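Side-chain contacts in NADP-dependent 2-hydroxyacid dehydrogenase (Rhizobium etli, PDB 4XCV), which binds NADPH and probably catalyses the NADP-dependent interconversion of 2-hydroxyacids and 2-oxoacids as a D-isomer-specific dehydrogenase: residues 188-191 and 192-196; 202-205 and 206-209; 289-292 and 293-297. One frame throughout, in Å; residues are numbered along the deposited sequence. Where two conformers were deposited one is given.

Contact 1 (188-191 and 192-196)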
loop_
_atom_site.group_PDB
_atom_site.type_symbol
_atom_site.label_atom_id
_atom_site.label_comp_id
_atom_site.label_asym_id
_atom_site.label_seq_id
_atom_site.Cartn_x
_atom_site.Cartn_y
_atom_site.Cartn_z
ATOM N N ASP A 188 8.290 -22.972 -13.866
ATOM C CA ASP A 188 7.951 -23.821 -12.722
ATOM C C ASP A 188 8.793 -23.507 -11.478
ATOM O O ASP A 188 8.299 -23.469 -10.332
ATOM C CB ASP A 188 8.039 -25.323 -13.054
ATOM C CG ASP A 188 6.990 -25.777 -14.056
ATOM O OD1 ASP A 188 6.128 -24.980 -14.440
ATOM O OD2 ASP A 188 7.071 -26.972 -14.466
ATOM N N ARG A 189 10.083 -23.255 -11.680
ATOM C CA ARG A 189 10.936 -22.879 -10.586
ATOM C C ARG A 189 10.498 -21.557 -9.960
ATOM O O ARG A 189 10.526 -21.390 -8.739
ATOM C CB ARG A 189 12.366 -22.757 -11.117
ATOM C CG ARG A 189 13.339 -22.372 -10.087
ATOM C CD ARG A 189 14.702 -22.323 -10.720
ATOM N NE ARG A 189 15.608 -21.816 -9.742
ATOM C CZ ARG A 189 16.861 -21.549 -9.984
ATOM N NH1 ARG A 189 17.354 -21.752 -11.195
ATOM N NH2 ARG A 189 17.602 -21.056 -9.001
ATOM N N PHE A 190 10.177 -20.602 -10.810
ATOM C CA PHE A 190 9.740 -19.284 -10.362
ATOM C C PHE A 190 8.451 -19.428 -9.576
ATOM O O PHE A 190 8.337 -18.858 -8.498
ATOM C CB PHE A 190 9.558 -18.386 -11.587
ATOM C CG PHE A 190 8.729 -17.151 -11.365
ATOM C CD1 PHE A 190 9.295 -15.944 -10.939
ATOM C CD2 PHE A 190 7.347 -17.169 -11.602
ATOM C CE1 PHE A 190 8.478 -14.823 -10.783
ATOM C CE2 PHE A 190 6.567 -16.046 -11.443
ATOM C CZ PHE A 190 7.137 -14.887 -11.026
ATOM N N LEU A 191 7.491 -20.207 -10.078
ATOM C CA LEU A 191 6.222 -20.354 -9.339
ATOM C C LEU A 191 6.403 -20.976 -7.955
ATOM O O LEU A 191 5.802 -20.551 -6.964
ATOM C CB LEU A 191 5.229 -21.216 -10.128
ATOM C CG LEU A 191 4.689 -20.584 -11.415
ATOM C CD1 LEU A 191 3.919 -21.630 -12.218
ATOM C CD2 LEU A 191 3.819 -19.406 -11.125
ATOM N N ALA A 192 7.304 -21.947 -7.878
ATOM C CA ALA A 192 7.558 -22.629 -6.612
ATOM C C ALA A 192 8.144 -21.753 -5.523
ATOM O O ALA A 192 8.036 -22.100 -4.334
ATOM C CB ALA A 192 8.479 -23.812 -6.862
ATOM N N LYS A 193 8.740 -20.634 -5.916
ATOM C CA LYS A 193 9.289 -19.637 -5.000
ATOM C C LYS A 193 8.335 -18.505 -4.664
ATOM O O LYS A 193 8.682 -17.660 -3.855
ATOM C CB LYS A 193 10.548 -18.980 -5.645
ATOM C CG LYS A 193 11.732 -19.882 -5.856
ATOM C CD LYS A 193 12.835 -19.259 -6.720
ATOM C CE LYS A 193 13.433 -17.982 -6.136
ATOM N NZ LYS A 193 14.432 -18.242 -5.065
ATOM N N THR A 194 7.187 -18.464 -5.315
ATOM C CA THR A 194 6.278 -17.313 -5.258
ATOM C C THR A 194 5.129 -17.526 -4.253
ATOM O O THR A 194 4.405 -18.504 -4.351
ATOM C CB THR A 194 5.712 -17.018 -6.649
ATOM O OG1 THR A 194 6.784 -16.666 -7.515
ATOM C CG2 THR A 194 4.740 -15.890 -6.620
ATOM N N ASP A 195 5.000 -16.575 -3.337
ATOM C CA ASP A 195 3.863 -16.503 -2.393
ATOM C C ASP A 195 2.701 -15.654 -2.950
ATOM O O ASP A 195 1.546 -15.990 -2.745
ATOM C CB ASP A 195 4.317 -15.922 -1.072
ATOM C CG ASP A 195 5.382 -16.749 -0.405
ATOM O OD1 ASP A 195 5.177 -17.983 -0.211
ATOM O OD2 ASP A 195 6.431 -16.157 -0.028
ATOM N N ILE A 196 3.031 -14.514 -3.543
ATOM C CA ILE A 196 2.028 -13.653 -4.190
ATOM C C ILE A 196 2.440 -13.469 -5.641
ATOM O O ILE A 196 3.491 -12.918 -5.923
ATOM C CB ILE A 196 1.921 -12.265 -3.479
ATOM C CG1 ILE A 196 1.653 -12.383 -1.971
ATOM C CG2 ILE A 196 0.900 -11.412 -4.222
ATOM C CD1 ILE A 196 1.599 -11.020 -1.300
#
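Thr194 crosses the Phe190 ring with its hydroxyl, not its methyl: OG1 sits 3.9 Å above the ring plane, over the centre, with Phe190 CZ and CE2 among the nearest ring atoms. That same oxygen donates to Phe190 O at 2.9 Å (OG1 to O), so one hydroxyl meets both the ring and the carbonyl of a single residue. Two torsions bring this about: the ring of Phe190 swings clear of its own backbone N (chi1 162°), and Thr194 turns OG1 to the side of its backbone N (chi1 -63°). Lys193 N is the second donor to Phe190 O, at 3.2 Å. It comes from the opposite face of the carbonyl plane to Thr194 OG1, and the pair grips the oxygen from above and below. These bonds lie where helix 187-192 gives way to the loop leading to strand 196-199 of the seven-stranded parallel sheet in the NAD-binding domain. Ala192 N still reaches back to Asp188 O (3.1 Å, N to O), whereas Thr194 N bonds to Leu191 O at 3.0 Å, closing a tighter turn. The aliphatic part of Lys193 runs beside Arg189 O, its CG 3.5 Å from that oxygen; in the conformer given, the chain then bends and NZ forms a salt bridge with Glu180. Beyond the pair, Phe190 packs on Trp169, Ile167 and Phe182, while Asp188 is paired with Lys218.

Contact 2 (202-205 and 206-209). With NDP (NADPH dihydro-nicotinamide-adenine-dinucleotide phosphate), chain B.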
loop_
_atom_site.group_PDB
_atom_site.type_symbol
_atom_site.label_atom_id
_atom_site.label_comp_id
_atom_site.label_asym_id
_atom_site.label_seq_id
_atom_site.Cartn_x
_atom_site.Cartn_y
_atom_site.Cartn_z
ATOM N N PRO A 202 1.021 -8.907 -21.223
ATOM C CA PRO A 202 0.087 -8.669 -22.337
ATOM C C PRO A 202 -0.672 -9.915 -22.698
ATOM O O PRO A 202 -0.274 -11.042 -22.296
ATOM C CB PRO A 202 1.020 -8.274 -23.499
ATOM C CG PRO A 202 2.335 -8.854 -23.160
ATOM C CD PRO A 202 2.392 -9.159 -21.680
ATOM N N LEU A 203 -1.770 -9.767 -23.437
ATOM C CA LEU A 203 -2.517 -10.899 -23.997
ATOM C C LEU A 203 -1.962 -11.231 -25.368
ATOM O O LEU A 203 -1.987 -10.400 -26.291
ATOM C CB LEU A 203 -3.997 -10.559 -24.149
ATOM C CG LEU A 203 -4.844 -11.761 -24.611
ATOM C CD1 LEU A 203 -4.884 -12.858 -23.582
ATOM C CD2 LEU A 203 -6.285 -11.336 -24.921
ATOM N N THR A 204 -1.442 -12.442 -25.477
ATOM C CA THR A 204 -0.984 -13.028 -26.730
ATOM C C THR A 204 -1.526 -14.441 -26.759
ATOM O O THR A 204 -1.994 -14.960 -25.745
ATOM C CB THR A 204 0.546 -13.071 -26.815
ATOM O OG1 THR A 204 1.039 -13.959 -25.807
ATOM C CG2 THR A 204 1.146 -11.719 -26.531
ATOM N N PRO A 205 -1.398 -15.125 -27.895
ATOM C CA PRO A 205 -1.774 -16.539 -27.860
ATOM C C PRO A 205 -1.084 -17.324 -26.739
ATOM O O PRO A 205 -1.741 -18.138 -26.059
ATOM C CB PRO A 205 -1.341 -17.029 -29.249
ATOM C CG PRO A 205 -1.558 -15.829 -30.096
ATOM C CD PRO A 205 -1.063 -14.682 -29.263
ATOM N N GLU A 206 0.204 -17.051 -26.470
ATOM C CA GLU A 206 0.922 -17.774 -25.440
ATOM C C GLU A 206 0.474 -17.454 -24.022
ATOM O O GLU A 206 0.618 -18.276 -23.122
ATOM C CB GLU A 206 2.401 -17.453 -25.497
ATOM C CG GLU A 206 3.177 -18.007 -26.648
ATOM C CD GLU A 206 4.559 -17.410 -26.605
ATOM O OE1 GLU A 206 4.878 -16.588 -27.512
ATOM O OE2 GLU A 206 5.280 -17.699 -25.601
ATOM N N THR A 207 -0.102 -16.276 -23.806
ATOM C CA THR A 207 -0.586 -15.962 -22.482
ATOM C C THR A 207 -2.119 -16.090 -22.307
ATOM O O THR A 207 -2.689 -15.689 -21.291
ATOM C CB THR A 207 -0.153 -14.557 -22.049
ATOM O OG1 THR A 207 -0.886 -13.597 -22.807
ATOM C CG2 THR A 207 1.342 -14.311 -22.211
ATOM N N THR A 208 -2.781 -16.661 -23.281
ATOM C CA THR A 208 -4.229 -16.846 -23.207
ATOM C C THR A 208 -4.498 -18.085 -22.347
ATOM O O THR A 208 -3.937 -19.158 -22.611
ATOM C CB THR A 208 -4.783 -17.026 -24.617
ATOM O OG1 THR A 208 -4.522 -15.840 -25.366
ATOM C CG2 THR A 208 -6.252 -17.240 -24.608
ATOM N N GLY A 209 -5.373 -17.946 -21.364
ATOM C CA GLY A 209 -5.683 -19.081 -20.485
ATOM C C GLY A 209 -4.493 -19.618 -19.720
ATOM O O GLY A 209 -4.444 -20.807 -19.370
HETATM P PA NDP B . 5.433 -4.361 -21.841
HETATM O O1A NDP B . 6.314 -3.202 -21.493
HETATM O O2A NDP B . 5.235 -4.769 -23.287
HETATM O O5B NDP B . 5.976 -5.615 -21.008
HETATM C C5B NDP B . 5.416 -6.909 -21.254
HETATM C C4B NDP B . 6.173 -7.891 -20.391
HETATM O O4B NDP B . 5.543 -9.161 -20.524
HETATM C C3B NDP B . 7.615 -8.035 -20.818
HETATM O O3B NDP B . 8.461 -8.216 -19.665
HETATM C C2B NDP B . 7.544 -9.295 -21.639
HETATM O O2B NDP B . 8.781 -10.057 -21.710
HETATM C C1B NDP B . 6.516 -10.106 -20.854
HETATM N N9A NDP B . 5.923 -11.196 -21.630
HETATM C C8A NDP B . 5.211 -11.043 -22.765
HETATM N N7A NDP B . 4.907 -12.279 -23.268
HETATM C C5A NDP B . 5.490 -13.190 -22.431
HETATM C C6A NDP B . 5.599 -14.580 -22.447
HETATM N N6A NDP B . 4.993 -15.314 -23.381
HETATM N N1A NDP B . 6.289 -15.167 -21.463
HETATM C C2A NDP B . 6.878 -14.433 -20.493
HETATM N N3A NDP B . 6.829 -13.093 -20.417
HETATM C C4A NDP B . 6.116 -12.514 -21.408
HETATM O O3 NDP B . 3.961 -4.142 -21.231
HETATM P PN NDP B . 3.495 -3.223 -19.997
HETATM O O1N NDP B . 4.340 -3.598 -18.826
HETATM O O2N NDP B . 3.485 -1.816 -20.364
HETATM O O5D NDP B . 1.994 -3.683 -19.839
HETATM C C5D NDP B . 1.669 -5.063 -19.623
HETATM C C4D NDP B . 0.176 -5.225 -19.933
HETATM O O4D NDP B . -0.604 -4.598 -18.925
HETATM C C3D NDP B . -0.299 -4.572 -21.202
HETATM O O3D NDP B . -0.056 -5.408 -22.347
HETATM C C2D NDP B . -1.781 -4.334 -20.957
HETATM O O2D NDP B . -2.542 -5.438 -21.505
HETATM C C1D NDP B . -1.917 -4.389 -19.463
HETATM N N1N NDP B . -2.436 -3.176 -18.823
HETATM C C2N NDP B . -3.500 -3.246 -17.963
HETATM C C3N NDP B . -4.062 -2.131 -17.438
HETATM C C7N NDP B . -5.152 -2.177 -16.500
HETATM O O7N NDP B . -5.824 -1.126 -16.367
HETATM N N7N NDP B . -5.449 -3.237 -15.771
HETATM C C4N NDP B . -3.477 -0.804 -17.729
HETATM C C5N NDP B . -2.333 -0.861 -18.620
HETATM C C6N NDP B . -1.851 -1.956 -19.165
HETATM P P2B NDP B . 10.112 -9.367 -22.329
HETATM O O1X NDP B . 11.084 -10.491 -22.486
HETATM O O2X NDP B . 9.678 -8.748 -23.647
HETATM O O3X NDP B . 10.522 -8.307 -21.392
#
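Thr207 OG1 is held by two backbone groups of 202-205: it donates to Pro202 O at 2.7 Å, lying in the carbonyl plane on a lone pair, and accepts from Thr204 N at 3.0 Å (N to OG1) along a nearly straight N-H (162°). With chi1 at 71° the hydroxyl lies between its own backbone N and carbonyl carbon, facing back to 202-204, while CG2 remains near Thr204 OG1. In the reverse direction, Thr204 OG1 accepts from Thr207 N at 3.3 Å. Thr208 OG1 donates to Thr204 O at 2.7 Å from above the carbonyl plane, and the Leu203 side chain crosses that of Thr208 obliquely, its CD1 3.5 Å from Thr208 OG1. A valine in place of Thr207 would probably leave Pro202 O and Thr204 N without their shared partner and let the turn shift. The loop follows strand 196-199 and borders the NADPH pocket: Pro202 CD approaches the adenosine ribose at O4B (3.4 Å), and Glu206 OE2 comes within 3.3 Å of the adenine amino nitrogen N6A. With three threonine hydroxyls bonded to backbone groups, the turn's shape, and so the placing of Pro202 and Glu206 beside the cofactor, probably depends partly on hydrogen bonds between neutral groups.

Contact 3 (289-292 and 293-297)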
loop_
_atom_site.group_PDB
_atom_site.type_symbol
_atom_site.label_atom_id
_atom_site.label_comp_id
_atom_site.label_asym_id
_atom_site.label_seq_id
_atom_site.Cartn_x
_atom_site.Cartn_y
_atom_site.Cartn_z
ATOM N N GLU A 289 -6.585 9.205 -18.061
ATOM C CA GLU A 289 -7.363 10.446 -18.244
ATOM C C GLU A 289 -7.550 10.659 -19.769
ATOM O O GLU A 289 -6.624 10.425 -20.543
ATOM C CB GLU A 289 -6.602 11.586 -17.558
ATOM C CG GLU A 289 -7.215 12.966 -17.616
ATOM C CD GLU A 289 -6.746 13.739 -18.826
ATOM O OE1 GLU A 289 -5.508 14.010 -18.952
ATOM O OE2 GLU A 289 -7.632 14.068 -19.636
ATOM N N GLU A 290 -8.753 11.070 -20.183
ATOM C CA GLU A 290 -9.149 11.044 -21.614
ATOM C C GLU A 290 -8.236 11.746 -22.667
ATOM O O GLU A 290 -8.234 11.341 -23.810
ATOM C CB GLU A 290 -10.599 11.546 -21.769
ATOM C CG GLU A 290 -10.823 13.001 -21.363
ATOM C CD GLU A 290 -12.261 13.458 -21.593
ATOM O OE1 GLU A 290 -13.133 12.610 -21.880
ATOM O OE2 GLU A 290 -12.518 14.670 -21.511
ATOM N N ASN A 291 -7.487 12.766 -22.261
ATOM C CA ASN A 291 -6.552 13.502 -23.108
ATOM C C ASN A 291 -5.197 12.867 -23.243
ATOM O O ASN A 291 -4.440 13.222 -24.149
ATOM C CB ASN A 291 -6.305 14.885 -22.548
ATOM C CG ASN A 291 -7.504 15.772 -22.677
ATOM O OD1 ASN A 291 -7.701 16.357 -23.709
ATOM N ND2 ASN A 291 -8.295 15.891 -21.628
ATOM N N ALA A 292 -4.846 11.984 -22.305
ATOM C CA ALA A 292 -3.538 11.423 -22.277
ATOM C C ALA A 292 -3.193 10.650 -23.546
ATOM O O ALA A 292 -2.070 10.732 -24.060
ATOM C CB ALA A 292 -3.372 10.481 -21.069
ATOM N N LEU A 293 -4.150 9.909 -24.106
ATOM C CA LEU A 293 -3.923 9.184 -25.375
ATOM C C LEU A 293 -3.505 10.154 -26.500
ATOM O O LEU A 293 -2.608 9.901 -27.262
ATOM C CB LEU A 293 -5.208 8.406 -25.805
ATOM C CG LEU A 293 -5.222 7.734 -27.162
ATOM C CD1 LEU A 293 -4.106 6.703 -27.277
ATOM C CD2 LEU A 293 -6.606 7.116 -27.353
ATOM N N PHE A 294 -4.225 11.275 -26.589
ATOM C CA PHE A 294 -4.002 12.228 -27.655
ATOM C C PHE A 294 -2.702 12.959 -27.453
ATOM O O PHE A 294 -1.980 13.157 -28.405
ATOM C CB PHE A 294 -5.226 13.159 -27.766
ATOM C CG PHE A 294 -6.430 12.403 -28.148
ATOM C CD1 PHE A 294 -6.665 12.153 -29.472
ATOM C CD2 PHE A 294 -7.230 11.780 -27.202
ATOM C CE1 PHE A 294 -7.697 11.358 -29.870
ATOM C CE2 PHE A 294 -8.270 10.970 -27.598
ATOM C CZ PHE A 294 -8.499 10.787 -28.953
ATOM N N ARG A 295 -2.356 13.315 -26.224
ATOM C CA ARG A 295 -1.045 13.887 -25.998
ATOM C C ARG A 295 0.095 12.944 -26.402
ATOM O O ARG A 295 1.100 13.361 -26.990
ATOM C CB ARG A 295 -0.868 14.278 -24.526
ATOM C CG ARG A 295 -1.790 15.350 -24.014
ATOM C CD ARG A 295 -1.723 16.651 -24.785
ATOM N NE ARG A 295 -2.616 16.646 -25.953
ATOM C CZ ARG A 295 -3.935 16.774 -25.931
ATOM N NH1 ARG A 295 -4.617 16.776 -27.087
ATOM N NH2 ARG A 295 -4.600 16.937 -24.775
ATOM N N HIS A 296 -0.095 11.662 -26.110
ATOM C CA HIS A 296 0.898 10.632 -26.494
ATOM C C HIS A 296 1.070 10.534 -28.014
ATOM O O HIS A 296 2.188 10.497 -28.546
ATOM C CB HIS A 296 0.432 9.289 -25.868
ATOM C CG HIS A 296 0.862 8.069 -26.613
ATOM N ND1 HIS A 296 2.110 7.513 -26.505
ATOM C CD2 HIS A 296 0.169 7.282 -27.473
ATOM C CE1 HIS A 296 2.170 6.427 -27.259
ATOM N NE2 HIS A 296 1.009 6.282 -27.876
ATOM N N VAL A 297 -0.048 10.502 -28.733
ATOM C CA VAL A 297 0.010 10.369 -30.173
ATOM C C VAL A 297 0.675 11.608 -30.786
ATOM O O VAL A 297 1.537 11.534 -31.679
ATOM C CB VAL A 297 -1.372 10.116 -30.816
ATOM C CG1 VAL A 297 -1.240 10.170 -32.308
ATOM C CG2 VAL A 297 -1.933 8.776 -30.357
HETATM O O HOH W 1 -6.271 8.853 -22.620
HETATM O O HOH W 2 -7.304 17.176 -26.551
#
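Asn291 and Arg295 lie side by side and point the same way, their amide and guanidinium planes 37° apart. Asn291 OD1 takes a weak bond from Arg295 NH2 at 3.3 Å, and a water also bridges the two residues: it donates to Asn291 OD1 and accepts from Arg295 NH1 at 2.8 Å (water O to NH1), lying in the guanidinium plane at its edge. Arg295 gets there by folding back, with chi2 -57° and chi3 86°, which also sets one face of the guanidinium over Asn291 O. Asn291 O also receives Arg295 N at 2.9 Å, nearly along the C=O axis. The amide end of Asn291 is in turn fixed by Glu289, whose OE2 is gripped twice: Asn291 ND2 reaches its syn lone pair at 2.8 Å, and Asn291 N meets it from above the carboxylate plane at 2.9 Å. The second bond is a side-chain cap on the turn leading into helix 292-305, where a second water bridges Glu289 O and Leu293 N. Once the helix is under way, His296 N bonds to Ala292 O at 3.0 Å, while Phe294 turns its ring edge, at CD2, to Glu290 O, which lies in the ring plane 3.6 Å away. Further out, Phe294 packs against Val22 and Leu23 of helix 16-23 and, with Leu293, against Leu52 of strand 50-54. Arg295 NE has its own salt bridge to Glu298, three residues further along the helix, and the His296 ring meets that of Phe94.

How the contacts relate
Along the chain the three contacts come in series. Contacts 1 and 2 flank strand 196-199 of the seven-stranded parallel sheet: 188-196 leads into it from helix 187-192, and the loop residues 202-209 after it border the cofactor. Their centres are 20 Å apart, and their nearest atoms about 11 Å. Contact 3, at the start of helix 292-305, packs against helix 16-23 and strand 50-54 of the other, five-stranded sheet. Its centre lies 26 Å from that of contact 2 and 37 Å from that of contact 1, across the chain's centre from both. Of the three, contact 2 alone touches NADPH; it and contact 3 adjoin different sheets, consistent with this family's two-domain build.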